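Local coordinates for histone-lysine N-methyltransferase family member SUVH9 (PDB 4NJ5), which takes part in gene silencing, lacking methyltransferase activity itself but probably binding methylated DNA and recruiting RNA polymerase V to chromatin in RNA-directed DNA methylation, at residues C61-N66 against S428-D433; E153-E158 against F211-Y216; R332-I337 against I470-L475. All blocks are in the same frame, centred on the assembly; numbering follows the deposited sequence.

Contact 1 (C61-N66 against S428-D433)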
ATOM      1  N   CYS A  61      -3.201 -16.464  17.574  1.00 44.05           N
ATOM      2  CA  CYS A  61      -4.356 -17.009  16.859  1.00 44.63           C
ATOM      3  C   CYS A  61      -3.966 -17.955  15.730  1.00 43.49           C
ATOM      4  O   CYS A  61      -4.802 -18.288  14.883  1.00 44.73           O
ATOM      5  CB  CYS A  61      -5.221 -15.883  16.289  1.00 41.26           C
ATOM      6  SG  CYS A  61      -5.990 -14.826  17.526  1.00 39.21           S
ATOM      7  N   MET A  62      -2.704 -18.378  15.717  1.00 36.44           N
ATOM      8  CA  MET A  62      -2.190 -19.257  14.670  1.00 37.31           C
ATOM      9  C   MET A  62      -2.427 -18.687  13.272  1.00 36.03           C
ATOM     10  O   MET A  62      -2.828 -19.419  12.363  1.00 36.34           O
ATOM     11  CB  MET A  62      -2.818 -20.651  14.777  1.00 49.62           C
ATOM     12  CG  MET A  62      -2.715 -21.283  16.159  1.00 54.02           C
ATOM     13  SD  MET A  62      -1.024 -21.729  16.603  1.00 80.72           S
ATOM     14  CE  MET A  62      -0.687 -20.536  17.903  1.00 62.21           C
ATOM     15  N   LEU A  63      -2.178 -17.391  13.099  1.00 29.47           N
ATOM     16  CA  LEU A  63      -2.430 -16.744  11.816  1.00 28.11           C
ATOM     17  C   LEU A  63      -1.165 -16.421  11.023  1.00 29.84           C
ATOM     18  O   LEU A  63      -1.243 -15.978   9.878  1.00 33.53           O
ATOM     19  CB  LEU A  63      -3.276 -15.484  12.005  1.00 31.05           C
ATOM     20  CG  LEU A  63      -4.693 -15.730  12.521  1.00 31.97           C
ATOM     21  CD1 LEU A  63      -5.443 -14.418  12.638  1.00 30.97           C
ATOM     22  CD2 LEU A  63      -5.433 -16.700  11.614  1.00 33.53           C
ATOM     23  N   TRP A  64      -0.005 -16.645  11.628  1.00 26.44           N
ATOM     24  CA  TRP A  64       1.259 -16.428  10.935  1.00 25.85           C
ATOM     25  C   TRP A  64       1.480 -17.460   9.841  1.00 25.76           C
ATOM     26  O   TRP A  64       0.985 -18.583   9.922  1.00 27.96           O
ATOM     27  CB  TRP A  64       2.433 -16.497  11.911  1.00 31.67           C
ATOM     28  CG  TRP A  64       2.562 -15.316  12.809  1.00 37.53           C
ATOM     29  CD1 TRP A  64       1.627 -14.350  13.039  1.00 39.04           C
ATOM     30  CD2 TRP A  64       3.703 -14.966  13.597  1.00 39.39           C
ATOM     31  NE1 TRP A  64       2.114 -13.424  13.928  1.00 37.28           N
ATOM     32  CE2 TRP A  64       3.388 -13.780  14.284  1.00 38.76           C
ATOM     33  CE3 TRP A  64       4.960 -15.547  13.791  1.00 41.59           C
ATOM     34  CZ2 TRP A  64       4.284 -13.159  15.151  1.00 41.70           C
ATOM     35  CZ3 TRP A  64       5.848 -14.931  14.651  1.00 43.94           C
ATOM     36  CH2 TRP A  64       5.507 -13.749  15.321  1.00 43.34           C
ATOM     37  N   MET A  65       2.233 -17.072   8.819  1.00 26.99           N
ATOM     38  CA  MET A  65       2.690 -18.008   7.801  1.00 27.11           C
ATOM     39  C   MET A  65       4.090 -18.459   8.183  1.00 25.41           C
ATOM     40  O   MET A  65       4.790 -17.738   8.891  1.00 25.19           O
ATOM     41  CB  MET A  65       2.731 -17.326   6.437  1.00 26.91           C
ATOM     42  CG  MET A  65       1.427 -16.673   6.025  1.00 29.44           C
ATOM     43  SD  MET A  65       1.623 -15.778   4.478  1.00 42.74           S
ATOM     44  CE  MET A  65       2.222 -17.094   3.421  1.00 46.48           C
ATOM     45  N   ASN A  66       4.495 -19.638   7.713  1.00 26.70           N
ATOM     46  CA  ASN A  66       5.827 -20.175   7.996  1.00 29.55           C
ATOM     47  C   ASN A  66       6.167 -20.060   9.482  1.00 29.08           C
ATOM     48  O   ASN A  66       7.216 -19.537   9.855  1.00 26.43           O
ATOM     49  CB  ASN A  66       6.880 -19.455   7.144  1.00 32.69           C
ATOM     50  CG  ASN A  66       8.245 -20.122   7.201  1.00 35.16           C
ATOM     51  OD1 ASN A  66       8.353 -21.341   7.323  1.00 40.20           O
ATOM     52  ND2 ASN A  66       9.296 -19.317   7.116  1.00 34.10           N
ATOM     53  N   SER A 428     -12.710 -10.509  12.904  1.00 35.02           N
ATOM     54  CA  SER A 428     -13.397 -11.662  13.479  1.00 38.70           C
ATOM     55  C   SER A 428     -12.501 -12.896  13.615  1.00 37.54           C
ATOM     56  O   SER A 428     -12.837 -13.821  14.352  1.00 38.07           O
ATOM     57  CB  SER A 428     -14.653 -12.007  12.675  1.00 50.00           C
ATOM     58  OG  SER A 428     -14.311 -12.647  11.456  1.00 54.68           O
ATOM     59  N   GLN A 429     -11.375 -12.913  12.904  1.00 30.77           N
ATOM     60  CA  GLN A 429     -10.443 -14.035  12.993  1.00 35.31           C
ATOM     61  C   GLN A 429      -9.437 -13.842  14.123  1.00 35.09           C
ATOM     62  O   GLN A 429      -8.713 -14.769  14.485  1.00 40.46           O
ATOM     63  CB  GLN A 429      -9.726 -14.267  11.656  1.00 45.00           C
ATOM     64  CG  GLN A 429     -10.629 -14.604  10.479  1.00 51.85           C
ATOM     65  CD  GLN A 429     -10.015 -15.617   9.522  1.00 58.56           C
ATOM     66  OE1 GLN A 429      -9.252 -16.490   9.933  1.00 61.21           O
ATOM     67  NE2 GLN A 429     -10.352 -15.504   8.238  1.00 59.54           N
ATOM     68  N   VAL A 430      -9.405 -12.632  14.671  1.00 32.13           N
ATOM     69  CA  VAL A 430      -8.511 -12.299  15.775  1.00 33.38           C
ATOM     70  C   VAL A 430      -9.310 -12.100  17.065  1.00 38.31           C
ATOM     71  O   VAL A 430      -8.931 -12.591  18.133  1.00 41.38           O
ATOM     72  CB  VAL A 430      -7.683 -11.031  15.462  1.00 35.50           C
ATOM     73  CG1 VAL A 430      -7.181 -10.365  16.733  1.00 38.11           C
ATOM     74  CG2 VAL A 430      -6.531 -11.368  14.520  1.00 28.65           C
ATOM     75  N   LEU A 431     -10.430 -11.390  16.955  1.00 42.95           N
ATOM     76  CA  LEU A 431     -11.305 -11.123  18.099  1.00 45.26           C
ATOM     77  C   LEU A 431     -12.645 -11.847  17.958  1.00 47.75           C
ATOM     78  O   LEU A 431     -13.435 -11.545  17.061  1.00 43.14           O
ATOM     79  CB  LEU A 431     -11.535  -9.617  18.246  1.00 42.74           C
ATOM     80  CG  LEU A 431     -10.270  -8.762  18.328  1.00 42.90           C
ATOM     81  CD1 LEU A 431     -10.605  -7.287  18.209  1.00 41.86           C
ATOM     82  CD2 LEU A 431      -9.522  -9.039  19.623  1.00 46.64           C
ATOM     83  N   ALA A 432     -12.895 -12.799  18.851  1.00 71.33           N
ATOM     84  CA  ALA A 432     -14.107 -13.613  18.803  1.00 77.93           C
ATOM     85  C   ALA A 432     -15.385 -12.788  18.957  1.00 81.07           C
ATOM     86  O   ALA A 432     -16.418 -13.115  18.372  1.00 83.19           O
ATOM     87  CB  ALA A 432     -14.052 -14.704  19.870  1.00 60.24           C
ATOM     88  N   ASP A 433     -15.305 -11.717  19.738  1.00 68.36           N
ATOM     89  CA  ASP A 433     -16.477 -10.907  20.057  1.00 68.44           C
ATOM     90  C   ASP A 433     -16.713  -9.770  19.062  1.00 64.66           C
ATOM     91  O   ASP A 433     -17.611  -8.952  19.253  1.00 64.61           O
ATOM     92  CB  ASP A 433     -16.360 -10.347  21.476  1.00 65.90           C
ATOM     93  CG  ASP A 433     -15.073  -9.572  21.692  1.00 63.85           C
ATOM     94  OD1 ASP A 433     -14.065  -9.893  21.028  1.00 61.48           O
ATOM     95  OD2 ASP A 433     -15.069  -8.645  22.529  1.00 63.91           O
TER
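Leu63 and Cys61 reach over to the loop at Gln429 and Val430 by van der Waals contact alone, burying a modest 175 Å² in all. Leu63 can be followed outward. Its CB is directed at the 428-433 segment but touches nothing there; with CG placed beside the backbone N (chi1 -65°), the branch point is carried forward and the two methyls do the touching. CD1 fits against CG2 of Val430 at 3.7 Å and, at 3.8 Å, against the carbonyl O of Gln429. CD2 spreads the other way and reaches OE1 of Gln429 at 4.2 Å, a loose approach. A leucine suits the place because its CD1 methyl finds the Val430 methyl, and on its own side of the contact the side chain also packs on Met58. Helix 46-60 ends just before it in a Schellman motif, with Met62 (positive phi) as C-prime residue and Leu63 N bonded back to Met58 O. Cys61, the first residue past that helix, lays its SG 3.7 Å from Val430 O, a small polarisable sulfur at a backbone carbonyl. Val430 also rests on Met57 of that helix, and Gln429 on Ile22 of the long helix 8-35.

Contact 2 (E153-E158 against F211-Y216); sequences EHQRLE and FGVFKY
Gln155 lies at the tight centre of this contact, extended along the backbone of Val213 and held to the strand at both ends. Its N donates to Gly212 O over 2.6 Å, nearly straight at 172°, and its OE1 accepts Phe214 N at 2.9 Å. That second donor stands 49° above the side-chain carbonyl plane, away from the lone pairs. A glutamine is long enough to lie along Val213 and still bring OE1 to Phe214 N and NE2 to Gly141 O, so this buried amide is satisfied at both tips. Phe214 belongs to the close packing too: its CE1 lies 3.4 Å from Leu157 N, and CD1 of Leu157 sits over the ring face, 4.1 Å from the centroid, in a CH-pi contact. The other end is looser and faces solvent. There His154 turns its ring edge to the strand, ND1 accepting Gly212 N at 3.0 Å, and the edge of Phe211 is directed at the His154 face in an offset edge-to-face pair, centroids 5.8 Å apart; exposed Glu153 and Arg156 point away from the strand. Strand 212-220 belongs to the mixed sheet of the SRA domain, and here the loop leading into helix 159-169 is fastened along the start of that strand, within the fold that SRA proteins use to bind methylated DNA.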
ATOM      1  N   GLU A 153      32.953  -6.251  20.681  1.00 32.40           N
ATOM      2  CA  GLU A 153      33.819  -7.395  20.937  1.00 32.35           C
ATOM      3  C   GLU A 153      33.935  -8.246  19.676  1.00 28.66           C
ATOM      4  O   GLU A 153      33.190  -8.044  18.718  1.00 27.14           O
ATOM      5  CB  GLU A 153      33.293  -8.235  22.107  1.00 38.54           C
ATOM      6  CG  GLU A 153      31.911  -8.822  21.886  1.00 41.93           C
ATOM      7  CD  GLU A 153      31.378  -9.550  23.107  1.00 47.70           C
ATOM      8  OE1 GLU A 153      32.014 -10.532  23.545  1.00 49.53           O
ATOM      9  OE2 GLU A 153      30.322  -9.137  23.630  1.00 50.09           O
ATOM     10  N   HIS A 154      34.877  -9.186  19.675  1.00 21.07           N
ATOM     11  CA  HIS A 154      35.082 -10.068  18.531  1.00 23.02           C
ATOM     12  C   HIS A 154      33.839 -10.903  18.254  1.00 23.81           C
ATOM     13  O   HIS A 154      33.215 -11.430  19.176  1.00 27.42           O
ATOM     14  CB  HIS A 154      36.272 -11.001  18.769  1.00 20.99           C
ATOM     15  CG  HIS A 154      37.538 -10.294  19.128  1.00 25.73           C
ATOM     16  ND1 HIS A 154      38.052  -9.251  18.376  1.00 21.83           N
ATOM     17  CD2 HIS A 154      38.410 -10.475  20.147  1.00 22.97           C
ATOM     18  CE1 HIS A 154      39.170  -8.827  18.922  1.00 22.88           C
ATOM     19  NE2 HIS A 154      39.415  -9.555  20.001  1.00 23.55           N
ATOM     20  N   GLN A 155      33.478 -11.024  16.983  1.00 25.67           N
ATOM     21  CA  GLN A 155      32.364 -11.883  16.617  1.00 28.55           C
ATOM     22  C   GLN A 155      32.772 -13.340  16.800  1.00 29.47           C
ATOM     23  O   GLN A 155      33.959 -13.670  16.812  1.00 30.91           O
ATOM     24  CB  GLN A 155      31.914 -11.615  15.180  1.00 24.96           C
ATOM     25  CG  GLN A 155      31.202 -10.281  15.017  1.00 27.20           C
ATOM     26  CD  GLN A 155      30.504 -10.132  13.677  1.00 28.91           C
ATOM     27  OE1 GLN A 155      30.600 -11.001  12.811  1.00 24.07           O
ATOM     28  NE2 GLN A 155      29.793  -9.022  13.504  1.00 33.68           N
ATOM     29  N   ARG A 156      31.788 -14.211  16.976  1.00 25.25           N
ATOM     30  CA  ARG A 156      32.067 -15.636  17.078  1.00 28.38           C
ATOM     31  C   ARG A 156      31.284 -16.409  16.038  1.00 25.43           C
ATOM     32  O   ARG A 156      30.168 -16.027  15.684  1.00 22.04           O
ATOM     33  CB  ARG A 156      31.795 -16.144  18.498  1.00 41.21           C
ATOM     34  CG  ARG A 156      32.815 -15.637  19.499  1.00 49.53           C
ATOM     35  CD  ARG A 156      32.437 -15.912  20.937  1.00 57.74           C
ATOM     36  NE  ARG A 156      33.432 -15.377  21.866  1.00 62.97           N
ATOM     37  CZ  ARG A 156      34.474 -16.060  22.334  1.00 63.09           C
ATOM     38  NH1 ARG A 156      34.665 -17.323  21.977  1.00 63.12           N
ATOM     39  NH2 ARG A 156      35.326 -15.480  23.167  1.00 62.48           N
ATOM     40  N   LEU A 157      31.884 -17.484  15.539  1.00 29.03           N
ATOM     41  CA  LEU A 157      31.240 -18.301  14.522  1.00 27.82           C
ATOM     42  C   LEU A 157      30.211 -19.217  15.175  1.00 26.03           C
ATOM     43  O   LEU A 157      30.390 -20.433  15.246  1.00 28.82           O
ATOM     44  CB  LEU A 157      32.277 -19.106  13.746  1.00 29.08           C
ATOM     45  CG  LEU A 157      31.810 -19.732  12.433  1.00 31.61           C
ATOM     46  CD1 LEU A 157      31.265 -18.660  11.501  1.00 28.23           C
ATOM     47  CD2 LEU A 157      32.943 -20.507  11.771  1.00 28.45           C
ATOM     48  N   GLU A 158      29.141 -18.609  15.676  1.00 25.83           N
ATOM     49  CA  GLU A 158      28.070 -19.332  16.348  1.00 29.81           C
ATOM     50  C   GLU A 158      26.747 -18.706  15.939  1.00 28.33           C
ATOM     51  O   GLU A 158      26.724 -17.614  15.370  1.00 27.65           O
ATOM     52  CB  GLU A 158      28.224 -19.235  17.869  1.00 36.62           C
ATOM     53  CG  GLU A 158      29.608 -19.574  18.405  1.00 44.72           C
ATOM     54  CD  GLU A 158      29.723 -19.345  19.900  1.00 52.02           C
ATOM     55  OE1 GLU A 158      29.316 -18.261  20.373  1.00 53.78           O
ATOM     56  OE2 GLU A 158      30.214 -20.255  20.603  1.00 56.39           O
ATOM     57  N   PHE A 211      38.099  -5.340  16.201  1.00 22.26           N
ATOM     58  CA  PHE A 211      37.342  -6.536  16.549  1.00 21.34           C
ATOM     59  C   PHE A 211      37.186  -7.445  15.338  1.00 20.50           C
ATOM     60  O   PHE A 211      37.059  -6.974  14.209  1.00 20.31           O
ATOM     61  CB  PHE A 211      35.968  -6.166  17.118  1.00 21.03           C
ATOM     62  CG  PHE A 211      36.034  -5.242  18.304  1.00 22.97           C
ATOM     63  CD1 PHE A 211      36.588  -5.666  19.500  1.00 26.99           C
ATOM     64  CD2 PHE A 211      35.542  -3.951  18.221  1.00 25.77           C
ATOM     65  CE1 PHE A 211      36.652  -4.818  20.594  1.00 31.79           C
ATOM     66  CE2 PHE A 211      35.601  -3.097  19.308  1.00 27.39           C
ATOM     67  CZ  PHE A 211      36.157  -3.531  20.496  1.00 29.65           C
ATOM     68  N   GLY A 212      37.208  -8.751  15.575  1.00 23.58           N
ATOM     69  CA  GLY A 212      37.004  -9.711  14.509  1.00 19.71           C
ATOM     70  C   GLY A 212      35.536  -9.810  14.143  1.00 19.06           C
ATOM     71  O   GLY A 212      34.675  -9.884  15.017  1.00 18.59           O
ATOM     72  N   VAL A 213      35.252  -9.786  12.845  1.00 19.09           N
ATOM     73  CA  VAL A 213      33.897  -9.974  12.341  1.00 19.49           C
ATOM     74  C   VAL A 213      33.916 -11.005  11.215  1.00 22.37           C
ATOM     75  O   VAL A 213      34.976 -11.326  10.670  1.00 22.58           O
ATOM     76  CB  VAL A 213      33.300  -8.658  11.801  1.00 23.66           C
ATOM     77  CG1 VAL A 213      33.377  -7.552  12.855  1.00 20.63           C
ATOM     78  CG2 VAL A 213      34.011  -8.236  10.523  1.00 26.41           C
ATOM     79  N   PHE A 214      32.746 -11.529  10.871  1.00 17.35           N
ATOM     80  CA  PHE A 214      32.644 -12.445   9.744  1.00 19.78           C
ATOM     81  C   PHE A 214      31.899 -11.794   8.576  1.00 22.10           C
ATOM     82  O   PHE A 214      30.909 -11.090   8.770  1.00 18.17           O
ATOM     83  CB  PHE A 214      31.973 -13.757  10.164  1.00 24.12           C
ATOM     84  CG  PHE A 214      32.740 -14.525  11.206  1.00 23.44           C
ATOM     85  CD1 PHE A 214      32.447 -14.377  12.553  1.00 24.64           C
ATOM     86  CD2 PHE A 214      33.760 -15.391  10.841  1.00 22.18           C
ATOM     87  CE1 PHE A 214      33.152 -15.083  13.516  1.00 22.67           C
ATOM     88  CE2 PHE A 214      34.469 -16.100  11.799  1.00 22.82           C
ATOM     89  CZ  PHE A 214      34.162 -15.945  13.138  1.00 22.93           C
ATOM     90  N   LYS A 215      32.392 -12.029   7.363  1.00 22.71           N
ATOM     91  CA  LYS A 215      31.777 -11.471   6.167  1.00 21.81           C
ATOM     92  C   LYS A 215      31.364 -12.555   5.173  1.00 23.41           C
ATOM     93  O   LYS A 215      32.047 -13.568   5.014  1.00 23.29           O
ATOM     94  CB  LYS A 215      32.716 -10.461   5.506  1.00 31.94           C
ATOM     95  CG  LYS A 215      32.584  -9.051   6.060  1.00 39.58           C
ATOM     96  CD  LYS A 215      33.696  -8.142   5.562  1.00 43.88           C
ATOM     97  CE  LYS A 215      33.357  -6.686   5.818  1.00 42.24           C
ATOM     98  NZ  LYS A 215      32.637  -6.526   7.108  1.00 40.62           N
ATOM     99  N   TYR A 216      30.238 -12.330   4.506  1.00 23.87           N
ATOM    100  CA  TYR A 216      29.681 -13.306   3.584  1.00 26.63           C
ATOM    101  C   TYR A 216      29.266 -12.612   2.296  1.00 31.51           C
ATOM    102  O   TYR A 216      28.633 -11.558   2.324  1.00 32.68           O
ATOM    103  CB  TYR A 216      28.474 -14.004   4.215  1.00 25.12           C
ATOM    104  CG  TYR A 216      28.714 -14.510   5.620  1.00 27.87           C
ATOM    105  CD1 TYR A 216      29.164 -15.804   5.847  1.00 32.51           C
ATOM    106  CD2 TYR A 216      28.492 -13.692   6.721  1.00 27.34           C
ATOM    107  CE1 TYR A 216      29.383 -16.269   7.132  1.00 30.79           C
ATOM    108  CE2 TYR A 216      28.710 -14.148   8.006  1.00 25.54           C
ATOM    109  CZ  TYR A 216      29.153 -15.435   8.205  1.00 27.22           C
ATOM    110  OH  TYR A 216      29.368 -15.889   9.485  1.00 30.62           O
TER

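Contact 3 (R332-I337 against I470-L475); sequences RQKPLI and IVQFVL
The amides of Gln472 and Gln333, their planes 67° apart, and the ring of Phe473 are the flat groups here. Gln472 is bent at chi2 (-76°), which swings its amide back along its own strand and toward the loop. At one edge OE1 accepts Lys334 N at 2.9 Å, in the carbonyl plane and on a lone pair; at the other, NE2 donates to Val471 O, which lies almost in the plane of the Gln472 amide. Water 1 links NE2, weakly, to OE1 of Gln333, whose NE2 is bound by Ser418 O. The Phe473 ring has Pro335 O at its edge, 3.8 Å from CD2, and water 2 joins Lys334 O to Phe473 N. Beyond Pro335 the loop becomes a strand: Ile337 pairs in parallel with Val474, its N donating to Phe473 O at 2.7 Å and its O receiving Leu475 N at 2.8 Å. Beta-branched Ile337 and Val474 share one sheet face, CB of the first on CG2 of the second at 3.6 Å, while Leu336 CD1 meets Leu475 CD1. Strand 337-338 thus adds a pre-SET edge to the SET sheet; the side chain of Ile337 lies about 11 Å from a zinc ion of the cysteine cluster. Where regular pairing stops, the Gln472 amide and water 2 stand in for it, so the direct bonds across this largely buried seam are made by neutral amide and backbone groups.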
ATOM      1  N   ARG A 332     -13.140   0.794   7.196  1.00 29.28           N
ATOM      2  CA  ARG A 332     -13.912  -0.234   6.501  1.00 25.55           C
ATOM      3  C   ARG A 332     -14.732   0.401   5.374  1.00 23.07           C
ATOM      4  O   ARG A 332     -14.966   1.606   5.390  1.00 24.23           O
ATOM      5  CB  ARG A 332     -14.845  -0.957   7.477  1.00 20.23           C
ATOM      6  CG  ARG A 332     -15.867  -0.051   8.167  1.00 19.95           C
ATOM      7  CD  ARG A 332     -16.672  -0.824   9.207  1.00 20.97           C
ATOM      8  NE  ARG A 332     -15.927  -1.980   9.694  1.00 38.04           N
ATOM      9  CZ  ARG A 332     -15.118  -1.973  10.749  1.00 28.92           C
ATOM     10  NH1 ARG A 332     -14.946  -0.868  11.460  1.00 24.92           N
ATOM     11  NH2 ARG A 332     -14.485  -3.081  11.096  1.00 29.99           N
ATOM     12  N   GLN A 333     -15.162  -0.402   4.402  1.00 19.09           N
ATOM     13  CA  GLN A 333     -16.070   0.068   3.353  1.00 24.95           C
ATOM     14  C   GLN A 333     -17.432   0.458   3.940  1.00 24.98           C
ATOM     15  O   GLN A 333     -17.902  -0.155   4.898  1.00 24.29           O
ATOM     16  CB  GLN A 333     -16.286  -1.017   2.282  1.00 19.32           C
ATOM     17  CG  GLN A 333     -15.082  -1.318   1.390  1.00 21.54           C
ATOM     18  CD  GLN A 333     -15.439  -2.241   0.229  1.00 22.60           C
ATOM     19  OE1 GLN A 333     -16.573  -2.241  -0.253  1.00 21.87           O
ATOM     20  NE2 GLN A 333     -14.470  -3.033  -0.222  1.00 21.87           N
ATOM     21  N   LYS A 334     -18.056   1.481   3.362  1.00 19.11           N
ATOM     22  CA  LYS A 334     -19.425   1.879   3.712  1.00 25.96           C
ATOM     23  C   LYS A 334     -20.139   2.373   2.447  1.00 22.45           C
ATOM     24  O   LYS A 334     -19.487   2.822   1.518  1.00 19.92           O
ATOM     25  CB  LYS A 334     -19.455   2.926   4.850  1.00 30.28           C
ATOM     26  CG  LYS A 334     -18.192   3.757   5.009  1.00 34.59           C
ATOM     27  CD  LYS A 334     -17.820   3.910   6.495  1.00 41.81           C
ATOM     28  CE  LYS A 334     -19.012   4.337   7.355  1.00 50.68           C
ATOM     29  NZ  LYS A 334     -19.421   5.747   7.099  1.00 54.69           N
ATOM     30  N   PRO A 335     -21.476   2.279   2.395  1.00 20.87           N
ATOM     31  CA  PRO A 335     -22.175   2.677   1.163  1.00 21.13           C
ATOM     32  C   PRO A 335     -22.099   4.178   0.886  1.00 20.51           C
ATOM     33  O   PRO A 335     -22.254   4.609  -0.259  1.00 24.63           O
ATOM     34  CB  PRO A 335     -23.630   2.276   1.437  1.00 22.49           C
ATOM     35  CG  PRO A 335     -23.754   2.294   2.926  1.00 23.27           C
ATOM     36  CD  PRO A 335     -22.408   1.854   3.451  1.00 21.90           C
ATOM     37  N   LEU A 336     -21.861   4.959   1.932  1.00 20.18           N
ATOM     38  CA  LEU A 336     -21.821   6.408   1.812  1.00 20.91           C
ATOM     39  C   LEU A 336     -21.024   7.022   2.956  1.00 20.20           C
ATOM     40  O   LEU A 336     -21.267   6.728   4.126  1.00 22.66           O
ATOM     41  CB  LEU A 336     -23.242   6.980   1.799  1.00 20.78           C
ATOM     42  CG  LEU A 336     -23.388   8.488   1.602  1.00 20.70           C
ATOM     43  CD1 LEU A 336     -22.825   8.914   0.251  1.00 20.15           C
ATOM     44  CD2 LEU A 336     -24.844   8.889   1.731  1.00 21.86           C
ATOM     45  N   ILE A 337     -20.069   7.875   2.610  1.00 18.58           N
ATOM     46  CA  ILE A 337     -19.282   8.570   3.617  1.00 18.25           C
ATOM     47  C   ILE A 337     -19.690  10.039   3.713  1.00 21.22           C
ATOM     48  O   ILE A 337     -19.685  10.765   2.714  1.00 23.28           O
ATOM     49  CB  ILE A 337     -17.774   8.476   3.322  1.00 17.41           C
ATOM     50  CG1 ILE A 337     -17.335   7.010   3.245  1.00 17.25           C
ATOM     51  CG2 ILE A 337     -16.982   9.225   4.382  1.00 17.27           C
ATOM     52  CD1 ILE A 337     -15.867   6.821   2.919  1.00 16.57           C
ATOM     53  N   ILE A 470     -10.324   0.441  -4.478  1.00 18.87           N
ATOM     54  CA  ILE A 470     -11.758   0.384  -4.220  1.00 20.22           C
ATOM     55  C   ILE A 470     -12.409   1.752  -4.334  1.00 18.61           C
ATOM     56  O   ILE A 470     -11.738   2.792  -4.294  1.00 16.18           O
ATOM     57  CB  ILE A 470     -12.085  -0.192  -2.828  1.00 26.78           C
ATOM     58  CG1 ILE A 470     -11.559   0.735  -1.731  1.00 27.25           C
ATOM     59  CG2 ILE A 470     -11.535  -1.607  -2.686  1.00 26.37           C
ATOM     60  CD1 ILE A 470     -12.079   0.401  -0.351  1.00 30.25           C
ATOM     61  N   VAL A 471     -13.731   1.731  -4.456  1.00 20.74           N
ATOM     62  CA  VAL A 471     -14.524   2.940  -4.611  1.00 19.94           C
ATOM     63  C   VAL A 471     -15.359   3.197  -3.357  1.00 19.02           C
ATOM     64  O   VAL A 471     -15.900   2.263  -2.760  1.00 18.83           O
ATOM     65  CB  VAL A 471     -15.458   2.815  -5.835  1.00 30.53           C
ATOM     66  CG1 VAL A 471     -16.398   4.008  -5.931  1.00 33.33           C
ATOM     67  CG2 VAL A 471     -14.642   2.664  -7.111  1.00 28.35           C
ATOM     68  N   GLN A 472     -15.440   4.464  -2.954  1.00 17.23           N
ATOM     69  CA  GLN A 472     -16.353   4.890  -1.898  1.00 17.33           C
ATOM     70  C   GLN A 472     -17.105   6.141  -2.335  1.00 22.88           C
ATOM     71  O   GLN A 472     -16.519   7.056  -2.918  1.00 27.10           O
ATOM     72  CB  GLN A 472     -15.592   5.179  -0.602  1.00 16.45           C
ATOM     73  CG  GLN A 472     -14.948   3.960   0.050  1.00 19.62           C
ATOM     74  CD  GLN A 472     -15.950   3.065   0.759  1.00 19.87           C
ATOM     75  OE1 GLN A 472     -16.168   3.190   1.969  1.00 20.33           O
ATOM     76  NE2 GLN A 472     -16.560   2.149   0.009  1.00 19.64           N
ATOM     77  N   PHE A 473     -18.403   6.184  -2.052  1.00 20.54           N
ATOM     78  CA  PHE A 473     -19.192   7.378  -2.327  1.00 22.62           C
ATOM     79  C   PHE A 473     -19.134   8.348  -1.145  1.00 23.96           C
ATOM     80  O   PHE A 473     -19.480   7.991  -0.016  1.00 20.24           O
ATOM     81  CB  PHE A 473     -20.640   7.014  -2.683  1.00 24.73           C
ATOM     82  CG  PHE A 473     -20.771   6.236  -3.968  1.00 28.39           C
ATOM     83  CD1 PHE A 473     -20.371   6.791  -5.174  1.00 30.58           C
ATOM     84  CD2 PHE A 473     -21.296   4.953  -3.969  1.00 31.89           C
ATOM     85  CE1 PHE A 473     -20.486   6.078  -6.360  1.00 33.81           C
ATOM     86  CE2 PHE A 473     -21.417   4.235  -5.153  1.00 35.13           C
ATOM     87  CZ  PHE A 473     -21.010   4.799  -6.349  1.00 33.65           C
ATOM     88  N   VAL A 474     -18.704   9.566  -1.429  1.00 21.65           N
ATOM     89  CA  VAL A 474     -18.467  10.572  -0.451  1.00 20.11           C
ATOM     90  C   VAL A 474     -19.187  11.890  -0.665  1.00 27.46           C
ATOM     91  O   VAL A 474     -19.294  12.392  -1.731  1.00 29.11           O
ATOM     92  CB  VAL A 474     -16.981  10.820  -0.270  1.00 17.97           C
ATOM     93  CG1 VAL A 474     -16.729  11.962   0.658  1.00 16.97           C
ATOM     94  CG2 VAL A 474     -16.304   9.582   0.212  1.00 16.62           C
ATOM     95  N   LEU A 475     -19.661  12.443   0.428  1.00 29.32           N
ATOM     96  CA  LEU A 475     -20.209  13.756   0.437  1.00 28.86           C
ATOM     97  C   LEU A 475     -19.373  14.665   1.277  1.00 31.69           C
ATOM     98  O   LEU A 475     -18.994  14.332   2.373  1.00 33.90           O
ATOM     99  CB  LEU A 475     -21.612  13.721   0.965  1.00 19.94           C
ATOM    100  CG  LEU A 475     -22.635  13.101   0.075  1.00 22.12           C
ATOM    101  CD1 LEU A 475     -23.879  12.872   0.873  1.00 21.67           C
ATOM    102  CD2 LEU A 475     -22.905  13.971  -1.129  1.00 22.44           C
TER
HETATM  103  O   HOH W   1     -18.690  -0.195  -0.479  1.00 24.45           O
HETATM  104  O   HOH W   2     -19.384   3.668  -0.947  1.00 24.91           O

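In the fold
From the N terminus, the chain leaves helix 46-60 at 61-66, which opens the long loop that contact 1 closes at 428-433, 362 residues on. Within it the chain builds the SRA domain, where contact 2 closes a shorter loop of its own and ties the approach to helix 159-169 to strand 212-220. Contact 3 opens later, in the pre-SET region, and closes at strand 470-475 of the SET domain; because 428-433 falls between its segments, contacts 1 and 3 cross. Their nearest atoms are about 8 Å apart, whereas contacts 2 and 3 follow in series on opposite sides of the chain's centre, with centres 55 Å apart. Contact 1 joins the N-terminal helical region to the SET domain.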